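Local structure of L-lysine 6-monooxygenase involved in desferrioxamine biosynthesis (Erwinia amylovora CFBP1430, 5O8P) at residues Glu242-Glu247 against Gly390-Asp395; Tyr365-Asn370 against Leu386-Phe391; Phe316-His321 against Arg331-Leu336; Asn298-Ser303 against Arg327-Arg332. The protein is an FAD-dependent, NADPH-using monooxygenase of siderophore biosynthesis that probably hydroxylates an amino group of cadaverine on the route to desferrioxamine. One frame throughout, in Å; residues are numbered along the deposited sequence.

Contact 1: residues Glu242-Glu247 against Gly390-Asp395; sequences EMTSPE and GFVTPD. With FAD (flavin-adenine dinucleotide), chain C.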
# COMPACT_ATOMS: atom_id res chain seq x y z
N GLU B 242 -0.90 -9.97 -18.22
CA GLU B 242 -1.63 -10.73 -19.25
C GLU B 242 -0.77 -11.24 -20.40
O GLU B 242 -1.22 -12.07 -21.17
CB GLU B 242 -2.75 -9.89 -19.87
CG GLU B 242 -3.90 -9.53 -18.93
CD GLU B 242 -5.19 -9.25 -19.69
OE1 GLU B 242 -5.16 -8.51 -20.72
OE2 GLU B 242 -6.24 -9.84 -19.28
N MET B 243 0.44 -10.73 -20.55
CA MET B 243 1.37 -11.28 -21.54
C MET B 243 1.94 -12.63 -21.09
O MET B 243 2.48 -13.33 -21.93
CB MET B 243 2.52 -10.31 -21.83
CG MET B 243 2.09 -9.00 -22.47
SD MET B 243 3.44 -7.81 -22.63
CE MET B 243 4.28 -8.42 -24.08
N THR B 244 1.86 -12.96 -19.80
CA THR B 244 2.21 -14.31 -19.32
C THR B 244 0.93 -15.13 -19.43
O THR B 244 0.24 -15.39 -18.45
CB THR B 244 2.82 -14.38 -17.89
OG1 THR B 244 1.77 -14.36 -16.92
CG2 THR B 244 3.78 -13.24 -17.63
N SER B 245 0.64 -15.53 -20.65
CA SER B 245 -0.60 -16.19 -20.95
C SER B 245 -0.44 -17.08 -22.17
O SER B 245 0.40 -16.82 -23.04
CB SER B 245 -1.67 -15.15 -21.24
OG SER B 245 -1.38 -14.44 -22.42
N PRO B 246 -1.26 -18.14 -22.25
CA PRO B 246 -1.24 -19.01 -23.42
C PRO B 246 -1.38 -18.24 -24.73
O PRO B 246 -0.65 -18.53 -25.68
CB PRO B 246 -2.44 -19.90 -23.18
CG PRO B 246 -2.50 -20.03 -21.69
CD PRO B 246 -2.14 -18.68 -21.18
N GLU B 247 -2.24 -17.22 -24.75
CA GLU B 247 -2.51 -16.49 -26.00
C GLU B 247 -1.30 -15.72 -26.45
O GLU B 247 -1.02 -15.69 -27.64
CB GLU B 247 -3.66 -15.51 -25.92
CG GLU B 247 -4.87 -15.96 -25.13
CD GLU B 247 -4.86 -15.38 -23.75
OE1 GLU B 247 -5.17 -14.19 -23.63
OE2 GLU B 247 -4.62 -16.12 -22.77
N GLY B 390 9.52 -17.28 -25.51
CA GLY B 390 9.56 -15.90 -25.02
C GLY B 390 9.88 -15.77 -23.55
O GLY B 390 10.23 -16.75 -22.89
N PHE B 391 9.71 -14.55 -23.03
CA PHE B 391 10.06 -14.19 -21.64
C PHE B 391 9.35 -14.99 -20.52
O PHE B 391 9.73 -14.84 -19.34
CB PHE B 391 9.77 -12.69 -21.45
CG PHE B 391 8.34 -12.39 -21.09
CD1 PHE B 391 7.36 -12.25 -22.08
CD2 PHE B 391 7.96 -12.33 -19.76
CE1 PHE B 391 6.05 -12.00 -21.72
CE2 PHE B 391 6.65 -12.10 -19.40
CZ PHE B 391 5.70 -11.92 -20.38
N VAL B 392 8.34 -15.80 -20.85
CA VAL B 392 7.54 -16.49 -19.82
C VAL B 392 8.14 -17.81 -19.33
O VAL B 392 7.58 -18.44 -18.44
CB VAL B 392 6.11 -16.80 -20.30
CG1 VAL B 392 5.39 -15.51 -20.67
CG2 VAL B 392 6.14 -17.78 -21.47
N THR B 393 9.30 -18.19 -19.89
CA THR B 393 9.87 -19.54 -19.74
C THR B 393 10.39 -19.86 -18.31
O THR B 393 10.02 -20.89 -17.76
CB THR B 393 10.94 -19.77 -20.85
OG1 THR B 393 10.35 -19.72 -22.16
CG2 THR B 393 11.65 -21.06 -20.72
N PRO B 394 11.22 -18.97 -17.69
CA PRO B 394 11.64 -19.22 -16.30
C PRO B 394 10.58 -18.98 -15.20
O PRO B 394 10.89 -19.17 -14.03
CB PRO B 394 12.83 -18.25 -16.11
CG PRO B 394 12.96 -17.44 -17.36
CD PRO B 394 11.75 -17.68 -18.19
N ASP B 395 9.38 -18.56 -15.58
CA ASP B 395 8.31 -18.20 -14.64
C ASP B 395 7.75 -19.47 -13.99
O ASP B 395 7.26 -20.36 -14.69
CB ASP B 395 7.20 -17.45 -15.42
CG ASP B 395 6.27 -16.61 -14.53
OD1 ASP B 395 6.06 -16.94 -13.35
OD2 ASP B 395 5.70 -15.62 -15.03
PA FAD C . 17.00 -26.27 -11.43
O1A FAD C . 17.19 -25.91 -9.97
O2A FAD C . 18.03 -25.83 -12.45
O5B FAD C . 16.85 -27.88 -11.46
C5B FAD C . 17.71 -28.71 -12.23
C4B FAD C . 18.07 -30.01 -11.53
O4B FAD C . 18.54 -30.96 -12.50
C3B FAD C . 19.19 -29.84 -10.52
O3B FAD C . 18.82 -30.49 -9.29
C2B FAD C . 20.42 -30.45 -11.19
O2B FAD C . 21.36 -31.04 -10.29
C1B FAD C . 19.79 -31.52 -12.08
N9A FAD C . 20.62 -32.00 -13.21
C8A FAD C . 21.27 -31.29 -14.16
N7A FAD C . 21.92 -32.12 -15.02
C5A FAD C . 21.68 -33.39 -14.63
C6A FAD C . 22.06 -34.76 -15.07
N6A FAD C . 22.84 -34.96 -16.16
N1A FAD C . 21.58 -35.82 -14.36
C2A FAD C . 20.80 -35.66 -13.27
N3A FAD C . 20.43 -34.45 -12.81
C4A FAD C . 20.83 -33.30 -13.43
N1 FAD C . 11.33 -17.73 -10.85
C2 FAD C . 10.10 -17.39 -10.38
O2 FAD C . 9.12 -17.55 -11.14
N3 FAD C . 9.91 -16.90 -9.14
C4 FAD C . 10.94 -16.71 -8.28
O4 FAD C . 10.74 -16.25 -7.14
C4X FAD C . 12.31 -17.06 -8.72
N5 FAD C . 13.38 -16.90 -7.91
C5X FAD C . 14.62 -17.23 -8.34
C6 FAD C . 15.69 -17.04 -7.46
C7 FAD C . 16.99 -17.35 -7.83
C7M FAD C . 18.13 -17.14 -6.86
C8 FAD C . 17.25 -17.91 -9.19
C8M FAD C . 18.65 -18.26 -9.62
C9 FAD C . 16.19 -18.10 -10.08
C9A FAD C . 14.86 -17.78 -9.72
N10 FAD C . 13.74 -17.97 -10.60
C10 FAD C . 12.46 -17.60 -10.10
C1' FAD C . 13.84 -18.51 -11.98
C2' FAD C . 13.59 -20.04 -12.04
O2' FAD C . 12.41 -20.38 -11.27
C3' FAD C . 14.78 -20.89 -11.56
O3' FAD C . 15.93 -20.64 -12.38
C4' FAD C . 14.50 -22.39 -11.56
O4' FAD C . 15.33 -23.04 -10.60
C5' FAD C . 14.74 -23.04 -12.93
O5' FAD C . 13.98 -24.25 -13.01
P FAD C . 14.71 -25.65 -13.24
O1P FAD C . 13.65 -26.74 -13.21
O2P FAD C . 15.53 -25.43 -14.49
O3P FAD C . 15.54 -25.67 -11.85
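Thr244 and Val392 mark the closest backbone approach, with CA atoms 5.8 Å apart, where an inverse gamma turn centred on Thr244 faces two type I beta turns, Gly390 to Thr393 and Val392 to Asp395. No hydrogen bond spans the two segments, and the contact is one of van der Waals packing. The methyl CG2 of Thr244 reaches the far end of the Phe391 ring, 3.6 Å from CE2, and the two side chains cross at about a right angle. CB of Met243 lies 3.8 Å from Phe391 CZ. CG1 of Val392, anti to the carbonyl carbon (chi1 -60°), sits 3.7 Å from Thr244 CA and over the rim of one face of the Phe391 ring. The threonine hydroxyl turns elsewhere, to Leu241 O, while Trp248 meets the Phe391 ring edge-to-face. Ser245 is the N-cap of helix 246-253, its OG bonded to Glu242 O and Trp248 N. At the other end Asp395 OD2 approaches Thr244 CG2, OD1 takes the amide of Gly397, and Pro394 O accepts a weak bond from the ribityl O2' of FAD. The second turn gives Pro394 and Asp395 to the FAD pocket, and the loop leading into helix 246-253 packs against the turns.

Contact 2: residues Tyr365-Asn370 against Leu386-Phe391; sequences YDVQRN and LHTHGF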
# COMPACT_ATOMS: atom_id res chain seq x y z
N TYR B 365 18.00 -25.61 -29.67
CA TYR B 365 16.86 -26.46 -29.96
C TYR B 365 15.80 -25.67 -30.75
O TYR B 365 15.40 -24.59 -30.31
CB TYR B 365 16.19 -26.96 -28.68
CG TYR B 365 17.04 -27.65 -27.65
CD1 TYR B 365 18.05 -28.53 -28.02
CD2 TYR B 365 16.80 -27.46 -26.30
CE1 TYR B 365 18.82 -29.17 -27.06
CE2 TYR B 365 17.55 -28.10 -25.34
CZ TYR B 365 18.55 -28.95 -25.72
OH TYR B 365 19.27 -29.57 -24.74
N ASP B 366 15.36 -26.19 -31.88
CA ASP B 366 14.22 -25.62 -32.60
C ASP B 366 12.92 -26.14 -31.96
O ASP B 366 12.27 -27.07 -32.47
CB ASP B 366 14.27 -25.98 -34.09
CG ASP B 366 13.18 -25.29 -34.90
OD1 ASP B 366 13.04 -24.05 -34.79
OD2 ASP B 366 12.48 -26.00 -35.65
N VAL B 367 12.54 -25.51 -30.85
CA VAL B 367 11.47 -26.04 -29.99
C VAL B 367 10.11 -25.83 -30.65
O VAL B 367 9.84 -24.75 -31.18
CB VAL B 367 11.45 -25.39 -28.59
CG1 VAL B 367 10.52 -26.16 -27.66
CG2 VAL B 367 12.84 -25.30 -28.00
N GLN B 368 9.26 -26.85 -30.61
CA GLN B 368 7.90 -26.77 -31.18
C GLN B 368 6.97 -26.21 -30.11
O GLN B 368 7.37 -26.04 -28.95
CB GLN B 368 7.40 -28.15 -31.61
CG GLN B 368 8.37 -28.97 -32.44
CD GLN B 368 8.72 -28.33 -33.76
OE1 GLN B 368 7.95 -28.43 -34.71
NE2 GLN B 368 9.91 -27.71 -33.84
N ARG B 369 5.72 -25.92 -30.50
CA ARG B 369 4.79 -25.23 -29.58
C ARG B 369 4.44 -26.10 -28.39
O ARG B 369 4.17 -25.56 -27.32
CB ARG B 369 3.55 -24.72 -30.31
CG ARG B 369 2.50 -24.02 -29.42
CD ARG B 369 3.02 -22.71 -28.87
NE ARG B 369 2.13 -22.11 -27.86
CZ ARG B 369 2.07 -22.45 -26.57
NH1 ARG B 369 2.84 -23.41 -26.06
NH2 ARG B 369 1.24 -21.79 -25.76
N ASN B 370 4.46 -27.43 -28.57
CA ASN B 370 4.24 -28.36 -27.44
C ASN B 370 5.50 -28.65 -26.60
O ASN B 370 5.51 -29.61 -25.83
CB ASN B 370 3.61 -29.68 -27.94
CG ASN B 370 4.53 -30.49 -28.85
OD1 ASN B 370 5.55 -30.01 -29.31
ND2 ASN B 370 4.14 -31.73 -29.12
N LEU B 386 13.31 -20.32 -24.05
CA LEU B 386 13.24 -18.84 -24.00
C LEU B 386 13.33 -18.18 -25.40
O LEU B 386 12.67 -17.18 -25.69
CB LEU B 386 14.37 -18.30 -23.09
CG LEU B 386 14.63 -16.79 -22.87
CD1 LEU B 386 13.36 -16.00 -22.60
CD2 LEU B 386 15.62 -16.59 -21.73
N HIS B 387 14.15 -18.76 -26.26
CA HIS B 387 14.37 -18.25 -27.62
C HIS B 387 13.20 -18.47 -28.58
O HIS B 387 13.14 -17.82 -29.61
CB HIS B 387 15.70 -18.79 -28.19
CG HIS B 387 15.72 -20.26 -28.44
ND1 HIS B 387 15.95 -21.20 -27.45
CD2 HIS B 387 15.66 -20.96 -29.60
CE1 HIS B 387 15.95 -22.41 -27.97
NE2 HIS B 387 15.77 -22.29 -29.28
N THR B 388 12.29 -19.38 -28.26
CA THR B 388 11.12 -19.71 -29.10
C THR B 388 9.74 -19.55 -28.43
O THR B 388 8.74 -19.48 -29.14
CB THR B 388 11.19 -21.18 -29.56
OG1 THR B 388 11.30 -22.02 -28.40
CG2 THR B 388 12.34 -21.44 -30.51
N HIS B 389 9.67 -19.53 -27.09
CA HIS B 389 8.43 -19.30 -26.34
C HIS B 389 8.41 -18.01 -25.51
O HIS B 389 7.40 -17.70 -24.88
CB HIS B 389 8.15 -20.49 -25.43
CG HIS B 389 7.73 -21.72 -26.17
ND1 HIS B 389 6.47 -22.27 -26.02
CD2 HIS B 389 8.38 -22.48 -27.07
CE1 HIS B 389 6.38 -23.34 -26.79
NE2 HIS B 389 7.51 -23.49 -27.44
N GLY B 390 9.52 -17.28 -25.51
CA GLY B 390 9.56 -15.90 -25.02
C GLY B 390 9.88 -15.77 -23.55
O GLY B 390 10.23 -16.75 -22.89
N PHE B 391 9.71 -14.55 -23.03
CA PHE B 391 10.06 -14.19 -21.64
C PHE B 391 9.35 -14.99 -20.52
O PHE B 391 9.73 -14.84 -19.34
CB PHE B 391 9.77 -12.69 -21.45
CG PHE B 391 8.34 -12.39 -21.09
CD1 PHE B 391 7.36 -12.25 -22.08
CD2 PHE B 391 7.96 -12.33 -19.76
CE1 PHE B 391 6.05 -12.00 -21.72
CE2 PHE B 391 6.65 -12.10 -19.40
CZ PHE B 391 5.70 -11.92 -20.38
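Tyr365 begins the contact through its backbone: its carbonyl O accepts a hydrogen bond from NE2 of His387, modelled at 2.5 Å. The oxygen lies at the edge of the imidazole, near the ring plane. His387 reaches it with CG between its own backbone N and carbonyl carbon (chi1 67°), which turns the ring off helix 386-389 toward the loop. The phenol of Tyr365 heads the other way, to Tyr344 OH. Asp366 centres an inverse gamma turn, and its carbonyl takes the side-chain amide of Gln368, a bond internal to the loop. The CB of Val367 is directed toward helix 386-389 and lies 3.4 Å from Thr388 OG1; the two side chains cross at about a right angle, and the hydroxyl itself is bonded to Glu385 O. The CG1 branch of Val367, anti to the backbone N, comes to 4.0 Å from His389 NE2. That nitrogen donates to Gln368 O at 3.0 Å, in the plane of the imidazole but 44° out of the carbonyl plane. Arg369 closes the run: its O lies 3.2 Å from His389 CE1 at the ring edge, while NH1 approaches CE1 at 3.6 Å with guanidinium and ring planes nearly perpendicular. Its NE forms a salt bridge with Asp250 on helix 246-253. Tyr371 stacks on His389, and His253 meets that ring edge-to-face. Two imidazole N-H groups on a short helix therefore satisfy two loop carbonyls, consistent with a proton on NE2 in each ring.

Contact 3: residues Phe316-His321 against Arg331-Leu336; sequences FELKLH and RRTEGL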
# COMPACT_ATOMS: atom_id res chain seq x y z
N PHE B 316 41.10 -6.06 -7.56
CA PHE B 316 40.75 -6.12 -8.99
C PHE B 316 40.85 -4.73 -9.61
O PHE B 316 40.65 -3.71 -8.93
CB PHE B 316 39.32 -6.60 -9.20
CG PHE B 316 39.13 -8.07 -9.03
CD1 PHE B 316 39.55 -8.94 -10.02
CD2 PHE B 316 38.47 -8.58 -7.91
CE1 PHE B 316 39.35 -10.31 -9.87
CE2 PHE B 316 38.26 -9.94 -7.76
CZ PHE B 316 38.70 -10.81 -8.74
N GLU B 317 41.15 -4.69 -10.90
CA GLU B 317 40.94 -3.50 -11.72
C GLU B 317 39.97 -3.86 -12.83
O GLU B 317 40.33 -4.54 -13.79
CB GLU B 317 42.25 -2.97 -12.30
CG GLU B 317 42.13 -1.55 -12.87
CD GLU B 317 42.90 -1.32 -14.16
OE1 GLU B 317 42.95 -2.23 -15.02
OE2 GLU B 317 43.46 -0.20 -14.33
N LEU B 318 38.73 -3.41 -12.68
CA LEU B 318 37.69 -3.59 -13.68
C LEU B 318 37.83 -2.51 -14.75
O LEU B 318 37.73 -1.34 -14.43
CB LEU B 318 36.31 -3.46 -13.05
CG LEU B 318 35.73 -4.61 -12.20
CD1 LEU B 318 36.76 -5.58 -11.65
CD2 LEU B 318 34.89 -4.05 -11.06
N LYS B 319 38.09 -2.91 -15.99
CA LYS B 319 37.98 -2.00 -17.12
C LYS B 319 36.55 -2.05 -17.63
O LYS B 319 36.02 -3.13 -17.91
CB LYS B 319 38.95 -2.36 -18.24
CG LYS B 319 40.41 -2.18 -17.86
CD LYS B 319 41.29 -1.85 -19.05
CE LYS B 319 42.73 -1.63 -18.60
NZ LYS B 319 43.60 -1.14 -19.70
N LEU B 320 35.92 -0.88 -17.73
CA LEU B 320 34.52 -0.76 -18.11
C LEU B 320 34.38 0.19 -19.30
O LEU B 320 35.20 1.08 -19.49
CB LEU B 320 33.72 -0.22 -16.93
CG LEU B 320 33.73 -1.10 -15.68
CD1 LEU B 320 33.43 -0.28 -14.44
CD2 LEU B 320 32.72 -2.22 -15.80
N HIS B 321 33.33 -0.02 -20.08
CA HIS B 321 33.01 0.86 -21.19
C HIS B 321 31.57 1.33 -21.04
O HIS B 321 30.64 0.52 -21.01
CB HIS B 321 33.19 0.13 -22.52
CG HIS B 321 33.11 1.04 -23.70
ND1 HIS B 321 32.02 1.08 -24.54
CD2 HIS B 321 33.98 1.97 -24.17
CE1 HIS B 321 32.22 1.98 -25.48
NE2 HIS B 321 33.41 2.53 -25.28
N ARG B 331 37.84 0.96 -12.61
CA ARG B 331 37.32 0.98 -11.25
C ARG B 331 38.05 -0.10 -10.47
O ARG B 331 38.47 -1.11 -11.06
CB ARG B 331 35.83 0.64 -11.30
CG ARG B 331 34.98 1.29 -10.27
CD ARG B 331 34.82 2.78 -10.54
NE ARG B 331 34.59 3.43 -9.26
CZ ARG B 331 34.76 4.72 -9.02
NH1 ARG B 331 35.16 5.55 -9.97
NH2 ARG B 331 34.55 5.16 -7.78
N ARG B 332 38.18 0.07 -9.16
CA ARG B 332 38.90 -0.91 -8.34
C ARG B 332 38.02 -1.49 -7.27
O ARG B 332 37.13 -0.82 -6.78
CB ARG B 332 40.11 -0.26 -7.67
CG ARG B 332 41.33 -0.13 -8.56
CD ARG B 332 42.13 1.05 -8.04
NE ARG B 332 43.45 1.14 -8.63
CZ ARG B 332 44.48 0.35 -8.33
NH1 ARG B 332 44.35 -0.65 -7.45
NH2 ARG B 332 45.66 0.53 -8.92
N THR B 333 38.28 -2.73 -6.90
CA THR B 333 37.53 -3.40 -5.83
C THR B 333 38.29 -4.63 -5.32
O THR B 333 39.01 -5.29 -6.09
CB THR B 333 36.10 -3.76 -6.30
OG1 THR B 333 35.28 -4.10 -5.17
CG2 THR B 333 36.11 -4.91 -7.31
N GLU B 334 38.15 -4.94 -4.03
CA GLU B 334 38.76 -6.13 -3.46
C GLU B 334 37.83 -7.29 -3.69
O GLU B 334 38.19 -8.26 -4.36
CB GLU B 334 39.05 -5.96 -1.96
CG GLU B 334 40.07 -4.88 -1.67
CD GLU B 334 40.57 -4.88 -0.23
OE1 GLU B 334 39.99 -5.59 0.62
OE2 GLU B 334 41.55 -4.14 0.06
N GLY B 335 36.62 -7.17 -3.15
CA GLY B 335 35.56 -8.17 -3.32
C GLY B 335 34.78 -7.88 -4.58
O GLY B 335 34.57 -6.73 -4.94
N LEU B 336 34.35 -8.94 -5.25
CA LEU B 336 33.60 -8.83 -6.49
C LEU B 336 32.51 -9.89 -6.49
O LEU B 336 32.80 -11.07 -6.46
CB LEU B 336 34.55 -9.02 -7.67
CG LEU B 336 33.95 -9.00 -9.07
CD1 LEU B 336 33.23 -7.69 -9.30
CD2 LEU B 336 35.05 -9.18 -10.11
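Phe316 and Leu336 meet on the face of a beta hairpin that also carries Leu318 and Thr333; the hairpin is formed by strands 315-322 and 327-333, the central and one outer strand of a three-stranded antiparallel sheet. The leucine CD2 stands over the centre of the aromatic face, a CH-pi contact 4.1 Å from the centroid and 11° off the ring normal, and the two side chains cross at about a right angle. Its CB also packs on Phe316 CE2 at 3.8 Å. Phe316 has CG anti to its carbonyl carbon (chi1 -77°), which sends the ring off the sheet toward Leu336, with Thr333 O and Glu334 O at its edge. Trp310 adds an edge-to-face partner, and Met308 packs on both Phe316 and Leu336. On the same face of the sheet, Leu318 crosses Thr333 at a slant, CD2 to CG2 4.0 Å, and Leu320 CD1 comes to 4.1 Å from Arg331 CB. The opposite face carries Glu317 and Arg332, whose charged ends stay apart; Arg332 is held instead by salt bridges to Glu315 and Glu313. Phe316 with Thr333 and Leu318 with Arg331 are hydrogen-bonded pairs, each closed by two backbone bonds, and Glu317 with Arg332 is the non-hydrogen-bonded pair between them. At Glu334 the chain leaves this sheet, and from Gly335 it joins the parallel sheet that also holds strand 194-198, so Leu336 approaches the hairpin from the neighbouring layer. Thr333 OG1 spans the break, donating to Gly335 O at 2.7 Å in the carbonyl plane.

Contact 4: residues Asn298-Ser303 against Arg327-Arg332; sequences NLFTHS and RAYSRR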
# COMPACT_ATOMS: atom_id res chain seq x y z
N ASN B 298 29.14 3.67 -4.79
CA ASN B 298 29.15 4.12 -6.18
C ASN B 298 28.21 3.23 -6.95
O ASN B 298 28.13 2.03 -6.68
CB ASN B 298 30.55 4.04 -6.75
CG ASN B 298 31.54 4.85 -5.95
OD1 ASN B 298 31.56 6.08 -6.02
ND2 ASN B 298 32.34 4.17 -5.15
N LEU B 299 27.47 3.81 -7.88
CA LEU B 299 26.50 3.09 -8.68
C LEU B 299 26.65 3.58 -10.11
O LEU B 299 26.40 4.74 -10.38
CB LEU B 299 25.08 3.35 -8.17
CG LEU B 299 24.72 2.72 -6.82
CD1 LEU B 299 25.25 3.51 -5.64
CD2 LEU B 299 23.21 2.58 -6.68
N PHE B 300 27.09 2.70 -11.00
CA PHE B 300 27.22 3.02 -12.43
C PHE B 300 26.22 2.24 -13.28
O PHE B 300 25.79 1.16 -12.90
CB PHE B 300 28.63 2.73 -12.89
CG PHE B 300 29.66 3.62 -12.27
CD1 PHE B 300 30.26 3.27 -11.06
CD2 PHE B 300 30.03 4.81 -12.88
CE1 PHE B 300 31.21 4.09 -10.47
CE2 PHE B 300 30.98 5.63 -12.30
CZ PHE B 300 31.58 5.26 -11.09
N THR B 301 25.87 2.80 -14.43
CA THR B 301 24.94 2.17 -15.37
C THR B 301 25.55 2.23 -16.76
O THR B 301 26.64 2.77 -16.92
CB THR B 301 23.58 2.89 -15.37
OG1 THR B 301 23.79 4.31 -15.38
CG2 THR B 301 22.76 2.51 -14.15
N HIS B 302 24.88 1.64 -17.75
CA HIS B 302 25.37 1.60 -19.13
C HIS B 302 26.78 1.00 -19.30
O HIS B 302 27.38 1.15 -20.37
CB HIS B 302 25.36 3.02 -19.75
CG HIS B 302 23.99 3.57 -19.98
ND1 HIS B 302 23.20 3.17 -21.03
CD2 HIS B 302 23.28 4.50 -19.30
CE1 HIS B 302 22.05 3.83 -20.99
NE2 HIS B 302 22.07 4.64 -19.95
N SER B 303 27.29 0.30 -18.29
CA SER B 303 28.72 -0.02 -18.22
C SER B 303 29.01 -1.50 -18.50
O SER B 303 28.71 -2.36 -17.68
CB SER B 303 29.26 0.37 -16.85
OG SER B 303 29.41 1.77 -16.77
N ARG B 327 32.57 5.93 -23.78
CA ARG B 327 33.83 6.28 -23.12
C ARG B 327 34.25 5.22 -22.09
O ARG B 327 33.43 4.76 -21.28
CB ARG B 327 33.72 7.65 -22.44
CG ARG B 327 35.06 8.32 -22.18
CD ARG B 327 34.87 9.78 -21.77
NE ARG B 327 35.73 10.11 -20.63
CZ ARG B 327 35.50 11.08 -19.74
NH1 ARG B 327 34.43 11.87 -19.83
NH2 ARG B 327 36.36 11.25 -18.74
N ALA B 328 35.53 4.84 -22.13
CA ALA B 328 36.07 3.79 -21.25
C ALA B 328 36.51 4.38 -19.92
O ALA B 328 36.83 5.56 -19.83
CB ALA B 328 37.23 3.09 -21.93
N TYR B 329 36.51 3.54 -18.88
CA TYR B 329 36.97 3.92 -17.55
C TYR B 329 37.28 2.70 -16.70
O TYR B 329 36.77 1.61 -16.97
CB TYR B 329 35.95 4.81 -16.84
CG TYR B 329 34.66 4.14 -16.37
CD1 TYR B 329 33.62 3.86 -17.27
CD2 TYR B 329 34.45 3.85 -15.02
CE1 TYR B 329 32.43 3.27 -16.82
CE2 TYR B 329 33.27 3.26 -14.57
CZ TYR B 329 32.26 2.99 -15.48
OH TYR B 329 31.11 2.43 -15.02
N SER B 330 38.12 2.88 -15.68
CA SER B 330 38.52 1.80 -14.77
C SER B 330 38.00 2.04 -13.36
O SER B 330 37.75 3.19 -12.96
CB SER B 330 40.04 1.62 -14.75
OG SER B 330 40.68 2.77 -14.19
N ARG B 331 37.84 0.96 -12.61
CA ARG B 331 37.32 0.98 -11.25
C ARG B 331 38.05 -0.10 -10.47
O ARG B 331 38.47 -1.11 -11.06
CB ARG B 331 35.83 0.64 -11.30
CG ARG B 331 34.98 1.29 -10.27
CD ARG B 331 34.82 2.78 -10.54
NE ARG B 331 34.59 3.43 -9.26
CZ ARG B 331 34.76 4.72 -9.02
NH1 ARG B 331 35.16 5.55 -9.97
NH2 ARG B 331 34.55 5.16 -7.78
N ARG B 332 38.18 0.07 -9.16
CA ARG B 332 38.90 -0.91 -8.34
C ARG B 332 38.02 -1.49 -7.27
O ARG B 332 37.13 -0.82 -6.78
CB ARG B 332 40.11 -0.26 -7.67
CG ARG B 332 41.33 -0.13 -8.56
CD ARG B 332 42.13 1.05 -8.04
NE ARG B 332 43.45 1.14 -8.63
CZ ARG B 332 44.48 0.35 -8.33
NH1 ARG B 332 44.35 -0.65 -7.45
NH2 ARG B 332 45.66 0.53 -8.92
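Tyr329, Phe300 and Arg331 share most of the buried surface, and they meet as side chains only, since the axes of strands 298-300 and 327-332 run 11.1 Å apart. The two rings are oblique, their planes at 38° and centroids 5.2 Å apart; Tyr329 CE2 lies over one face of Phe300, displaced toward the rim. The phenol oxygen reaches past that ring, approaching Phe300 CB at 3.3 Å, and ends at Ser303. There Tyr329 OH and Ser303 OG share a hydrogen bond of 2.5 Å, with the serine oxygen in the plane of the phenol ring. Arg331 passes the far end of Phe300. A bend at chi2 (71°) lifts its guanidinium so that Phe300 CZ sits over one of its faces, although the two planes are 49° apart. Its NH2 comes 3.5 Å from Asn298 CG, where the amide plane is steeply inclined to the guanidinium; Asn298 ND2 is bonded to Asn223. Ile225 touches Phe300, Ser303 and Arg331, while Arg331 NH1 bonds weakly to Gln430 O of the third subunit. The contact joins the parallel sheet's edge to the hairpin by packing of two rings and an arginine side chain, with one hydrogen bond between hydroxyls that satisfies the phenol.

In the fold
The contacts form two pairs, contacts 1 and 3 having centres 36 Å apart. Contacts 1 and 2 (centres 11 Å apart) share Gly390 and Phe391: helix 386-389 carries contact 2, the following turns contact 1. Contact 1 reaches FAD; the Tyr365 side chain of contact 2 is about 10 Å away. Contacts 3 and 4 (centres 9 Å apart) share strand 327-333, which pairs with strand 315-322 through its backbone and packs side chains of one face on the parallel sheet. Leu320 lies about 4 Å from Leu305 and Ser303 about 6 Å from Arg227 (side chains), both NADP(+)-binding in a structure of this protein, though this chain lacks the nucleotide. Contacts 1, 3 and 4 touch the third subunit.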